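Local coordinates for protein xyloglucan-specific endo-beta-1,4-glucanase BoGH5A (Bacteroides ovatus, PDB 3ZMR) that cleaves the beta-1,4-linked glucan backbone of xyloglucan internally, with retention of the anomeric configuration, releasing xyloglucan oligosaccharides, at residues V126-T131 against P153-V158; Y436-A439 against L445-R448. One frame throughout, in Å; residues are numbered along the deposited sequence. Where two conformers were deposited one is given.

The catalytic domain is an eight-stranded (beta/alpha) barrel, and the two contacts sit at the seam between its first and last strands. From the N terminus, strand 125-127 runs out into the loop that contact 1 closes, 126-131 meeting 153-158 at the start of helix 157-165. The chain then goes round the barrel to strand 433-436, after which contact 2 ties 436-439 to 445-448 before helix 456-471. The contacts follow in series, neither nested nor crossed. They touch side by side: Asn127 N lies 2.8 Å from Tyr436 O and Gly129 N 2.8 Å from Asp438 O, both probable hydrogen bonds, so the first-strand and last-strand loops are joined where Asn130 and Trp437 meet the glycan.

Contact 1 of 2, residues V126-T131 against P153-V158; sequences VNVGNT and PTPNKV. With BGC (beta-D-glucopyranose), chain C; BGC (beta-D-glucopyranose), chain B.
Val128 and Thr131 lie nearest the other segment, their CA atoms 7.8 Å from Pro155 CA and 7.4 Å from Thr154 CA respectively, so the backbones stay apart and no hydrogen bond joins them. Segment 126-131 leaves strand 125-127 and turns at Asn130, which takes the left-handed helical conformation, while 153-158 is extended up to Asn156, the N-cap of helix 157-165, whose OD1 accepts from Leu159 N. The side chains meet at the ring of Pro155. Thr131 points its methyl at the ring, CG2 standing 3.6 Å from Pro155 CD, and the Val128 side chain runs obliquely to the ring, its CG1 3.8 Å from Pro155 CG. CG2 of Thr131 is anti to the backbone N, which puts OG1 beside that N and turned back to its own loop. There Thr131 OG1 donates to Gly129 O at 2.7 Å, arriving well above the carbonyl plane. The methyl thus faces the proline while the hydroxyl bonds back within its own loop. Phe160 of the helix covers both Val128 and Pro155. Asn130 points to the glycan: its ND2 gives a nearly straight bond (164°) of 2.8 Å to O3 of the chain C glucose. This is the loop after the first strand of a (beta/alpha)8 barrel, held against the start of the first barrel helix and carrying a substrate-binding asparagine into the family 5 glycan cleft.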
# COMPACT_ATOMS: atom_id res chain seq x y z
N VAL A 126 5.93 -13.76 6.73
CA VAL A 126 6.60 -13.07 7.83
C VAL A 126 7.40 -11.89 7.30
O VAL A 126 7.79 -11.84 6.14
CB VAL A 126 7.53 -14.07 8.58
CG1 VAL A 126 8.71 -14.49 7.72
CG2 VAL A 126 8.00 -13.57 9.93
N ASN A 127 7.63 -10.92 8.18
CA ASN A 127 8.52 -9.82 7.94
C ASN A 127 9.90 -10.11 8.46
O ASN A 127 10.04 -10.72 9.52
CB ASN A 127 8.06 -8.56 8.66
CG ASN A 127 6.87 -7.89 8.00
OD1 ASN A 127 7.06 -6.94 7.25
ND2 ASN A 127 5.66 -8.35 8.29
N VAL A 128 10.92 -9.62 7.77
CA VAL A 128 12.29 -9.52 8.29
C VAL A 128 12.43 -8.08 8.81
O VAL A 128 13.07 -7.21 8.20
CB VAL A 128 13.36 -9.84 7.23
CG1 VAL A 128 14.77 -9.80 7.84
CG2 VAL A 128 13.12 -11.21 6.63
N GLY A 129 11.77 -7.81 9.92
CA GLY A 129 11.66 -6.49 10.46
C GLY A 129 12.89 -6.01 11.22
O GLY A 129 13.75 -6.81 11.65
N ASN A 130 12.96 -4.69 11.38
CA ASN A 130 14.05 -4.00 12.10
C ASN A 130 15.43 -4.39 11.59
O ASN A 130 16.40 -4.55 12.34
CB ASN A 130 13.95 -4.21 13.61
CG ASN A 130 12.89 -3.35 14.26
OD1 ASN A 130 12.08 -2.68 13.62
ND2 ASN A 130 12.88 -3.39 15.60
N THR A 131 15.51 -4.47 10.27
CA THR A 131 16.71 -4.95 9.61
C THR A 131 17.12 -3.99 8.48
O THR A 131 17.73 -2.96 8.77
CB THR A 131 16.57 -6.43 9.24
OG1 THR A 131 16.13 -7.17 10.39
CG2 THR A 131 17.90 -7.01 8.76
N PRO A 153 21.35 -9.24 12.66
CA PRO A 153 22.38 -9.51 11.69
C PRO A 153 21.87 -9.38 10.26
O PRO A 153 20.66 -9.28 10.03
CB PRO A 153 22.73 -10.98 11.97
CG PRO A 153 21.47 -11.58 12.49
CD PRO A 153 20.75 -10.48 13.19
N THR A 154 22.79 -9.40 9.29
CA THR A 154 22.38 -9.40 7.87
C THR A 154 21.52 -10.64 7.61
O THR A 154 21.95 -11.75 7.95
CB THR A 154 23.63 -9.43 6.96
OG1 THR A 154 24.50 -8.39 7.39
CG2 THR A 154 23.25 -9.21 5.50
N PRO A 155 20.35 -10.48 6.94
CA PRO A 155 19.60 -11.65 6.51
C PRO A 155 20.47 -12.58 5.69
O PRO A 155 21.29 -12.13 4.88
CB PRO A 155 18.44 -11.04 5.71
CG PRO A 155 18.23 -9.72 6.35
CD PRO A 155 19.65 -9.24 6.62
N ASN A 156 20.28 -13.87 5.90
CA ASN A 156 21.09 -14.89 5.27
C ASN A 156 20.28 -16.06 4.71
O ASN A 156 19.06 -16.16 4.89
CB ASN A 156 22.19 -15.35 6.25
CG ASN A 156 21.62 -15.98 7.50
OD1 ASN A 156 20.54 -16.56 7.49
ND2 ASN A 156 22.37 -15.91 8.59
N LYS A 157 20.97 -16.93 4.00
CA LYS A 157 20.35 -18.08 3.34
C LYS A 157 19.66 -19.01 4.36
O LYS A 157 18.54 -19.43 4.15
CB LYS A 157 21.41 -18.86 2.50
CG LYS A 157 21.05 -20.26 2.04
CD LYS A 157 22.19 -20.89 1.20
CE LYS A 157 22.01 -22.38 0.96
NZ LYS A 157 22.05 -23.18 2.22
N VAL A 158 20.32 -19.31 5.47
CA VAL A 158 19.71 -20.24 6.41
C VAL A 158 18.45 -19.66 7.04
O VAL A 158 17.51 -20.40 7.37
CB VAL A 158 20.69 -20.76 7.50
CG1 VAL A 158 21.80 -21.59 6.85
CG2 VAL A 158 21.24 -19.64 8.34
C2 BGC C . 9.16 -2.02 15.72
C3 BGC C . 10.09 -1.38 16.76
C4 BGC C . 10.90 -0.25 16.10
C5 BGC C . 9.94 0.68 15.39
C6 BGC C . 10.60 1.84 14.66
C1 BGC C . 8.31 -0.98 14.99
O2 BGC C . 8.32 -2.96 16.39
O3 BGC C . 10.98 -2.31 17.36
O4 BGC C . 11.58 0.56 17.06
O5 BGC C . 9.19 -0.04 14.42
O6 BGC C . 9.62 2.86 14.63
C2 BGC B . 13.51 1.85 17.61
C3 BGC B . 15.04 1.90 17.64
C4 BGC B . 15.59 0.60 18.26
C5 BGC B . 14.93 -0.63 17.62
C6 BGC B . 15.36 -1.93 18.25
C1 BGC B . 13.01 0.56 16.98
O2 BGC B . 13.00 2.98 16.91
O3 BGC B . 15.44 3.10 18.33
O4 BGC B . 17.01 0.43 18.05
O5 BGC B . 13.52 -0.55 17.70
O6 BGC B . 14.97 -1.94 19.64

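Contact 2 of 2, residues Y436-A439 against L445-R448; sequences YWDA and LFDR. With GLC (alpha-D-glucopyranose), chain L; BGC (beta-D-glucopyranose), chain D.
Asp438 and Arg448 form a buried salt bridge in the loop that follows the last strand of the (beta/alpha)8 barrel. The aspartate CG is anti to the backbone N (chi1 176°), sending the carboxylate across to 445-448. Asp438 OD2 accepts Leu445 N at 2.8 Å from above the carboxylate plane. Asp438 OD1 takes Arg448 NH2 at 3.1 Å, near the guanidinium plane, plus a weak bond from NE, and also accepts Gly440 N; the two flat groups are 41° apart. A bend at chi2 (-58°) turns the arginine so that it runs past the aspartate in the opposite direction; NH1 also bonds to Thr131 OG1 and NH2 to Gly129 O, fixing the guanidinium against the first-strand loop. Leu445 lays CD2 over the Tyr436 ring in an off-centre CH-pi contact, 4.2 Å from the centroid, with CD1 3.6 Å from Tyr436 CD2; Tyr436 OH bonds to Glu443 O. Trp437 turns the other way and offers one indole face to the sugar, modelled as both anomers, with C3 of the alpha form 3.9 Å above the plane. Between the loop arms, one water donates to Asp438 OD2 and Phe446 O and accepts from Arg448 NE at 2.9 Å.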
# COMPACT_ATOMS: atom_id res chain seq x y z
N TYR A 436 3.30 -11.80 9.46
CA TYR A 436 3.64 -11.61 10.87
C TYR A 436 4.82 -10.66 11.05
O TYR A 436 5.79 -10.73 10.32
CB TYR A 436 3.99 -12.97 11.49
CG TYR A 436 4.33 -12.89 12.97
CD1 TYR A 436 3.35 -12.82 13.94
CD2 TYR A 436 5.66 -12.84 13.37
CE1 TYR A 436 3.70 -12.72 15.29
CE2 TYR A 436 6.00 -12.70 14.69
CZ TYR A 436 5.02 -12.66 15.65
OH TYR A 436 5.33 -12.51 16.96
N TRP A 437 4.72 -9.79 12.05
CA TRP A 437 5.78 -8.83 12.38
C TRP A 437 6.83 -9.47 13.27
O TRP A 437 6.65 -9.60 14.48
CB TRP A 437 5.22 -7.55 13.03
CG TRP A 437 6.31 -6.55 13.24
CD1 TRP A 437 6.82 -6.16 14.45
CD2 TRP A 437 7.07 -5.84 12.24
NE1 TRP A 437 7.82 -5.25 14.25
CE2 TRP A 437 8.02 -5.05 12.92
CE3 TRP A 437 7.05 -5.82 10.87
CZ2 TRP A 437 8.95 -4.21 12.25
CZ3 TRP A 437 7.96 -4.99 10.20
CH2 TRP A 437 8.89 -4.19 10.89
N ASP A 438 7.93 -9.87 12.66
CA ASP A 438 9.12 -10.40 13.34
C ASP A 438 10.17 -9.32 13.25
O ASP A 438 10.61 -8.97 12.15
CB ASP A 438 9.56 -11.71 12.71
CG ASP A 438 10.84 -12.28 13.30
OD1 ASP A 438 11.79 -11.51 13.56
OD2 ASP A 438 10.92 -13.54 13.38
N ALA A 439 10.58 -8.79 14.40
CA ALA A 439 11.59 -7.71 14.46
C ALA A 439 12.90 -8.21 15.06
O ALA A 439 13.80 -7.41 15.35
CB ALA A 439 11.07 -6.52 15.24
N LEU A 445 10.06 -15.15 15.47
CA LEU A 445 9.71 -16.55 15.25
C LEU A 445 10.93 -17.44 15.07
O LEU A 445 10.88 -18.64 15.33
CB LEU A 445 8.77 -16.71 14.08
CG LEU A 445 7.46 -15.96 14.17
CD1 LEU A 445 6.68 -16.21 12.89
CD2 LEU A 445 6.63 -16.35 15.41
N PHE A 446 12.02 -16.82 14.62
CA PHE A 446 13.25 -17.55 14.24
C PHE A 446 14.49 -16.91 14.88
O PHE A 446 14.53 -15.72 15.16
CB PHE A 446 13.45 -17.55 12.70
CG PHE A 446 12.33 -18.20 11.97
CD1 PHE A 446 12.31 -19.57 11.78
CD2 PHE A 446 11.27 -17.45 11.52
CE1 PHE A 446 11.23 -20.18 11.16
CE2 PHE A 446 10.19 -18.06 10.89
CZ PHE A 446 10.16 -19.42 10.75
N ASP A 447 15.51 -17.74 15.08
CA ASP A 447 16.84 -17.24 15.34
C ASP A 447 17.38 -16.64 14.04
O ASP A 447 17.49 -17.34 13.02
CB ASP A 447 17.77 -18.35 15.79
CG ASP A 447 19.03 -17.81 16.36
OD1 ASP A 447 19.87 -17.34 15.59
OD2 ASP A 447 19.18 -17.83 17.57
N ARG A 448 17.70 -15.35 14.05
CA ARG A 448 18.18 -14.70 12.81
C ARG A 448 19.51 -15.23 12.29
O ARG A 448 19.79 -15.22 11.09
CB ARG A 448 18.28 -13.19 12.98
CG ARG A 448 16.97 -12.45 13.16
CD ARG A 448 16.01 -12.65 11.99
NE ARG A 448 14.87 -11.78 12.08
CZ ARG A 448 14.87 -10.49 11.75
NH1 ARG A 448 15.94 -9.92 11.21
NH2 ARG A 448 13.77 -9.79 11.93
C1 GLC L . 4.25 -0.59 11.83
C2 GLC L . 5.58 -0.13 11.24
C3 GLC L . 6.76 -0.86 11.87
C4 GLC L . 6.64 -0.70 13.39
C5 GLC L . 5.22 -1.06 13.86
C6 GLC L . 5.02 -0.94 15.37
O2 GLC L . 5.53 -0.28 9.85
O3 GLC L . 8.03 -0.41 11.33
O4 GLC L . 7.57 -1.59 13.95
O5 GLC L . 4.27 -0.27 13.19
O6 GLC L . 5.32 -2.21 15.92
C2 BGC D . 5.50 0.03 11.13
C3 BGC D . 6.60 -0.78 11.83
C4 BGC D . 6.46 -0.76 13.35
C5 BGC D . 5.01 -1.21 13.61
C6 BGC D . 4.74 -1.32 15.10
C1 BGC D . 4.06 -0.19 11.61
O2 BGC D . 5.55 -0.23 9.73
O3 BGC D . 7.88 -0.24 11.45
O4 BGC D . 7.48 -1.59 13.96
O5 BGC D . 4.06 -0.29 13.04
O6 BGC D . 5.21 -0.11 15.71
O HOH W 1 13.53 -14.17 13.12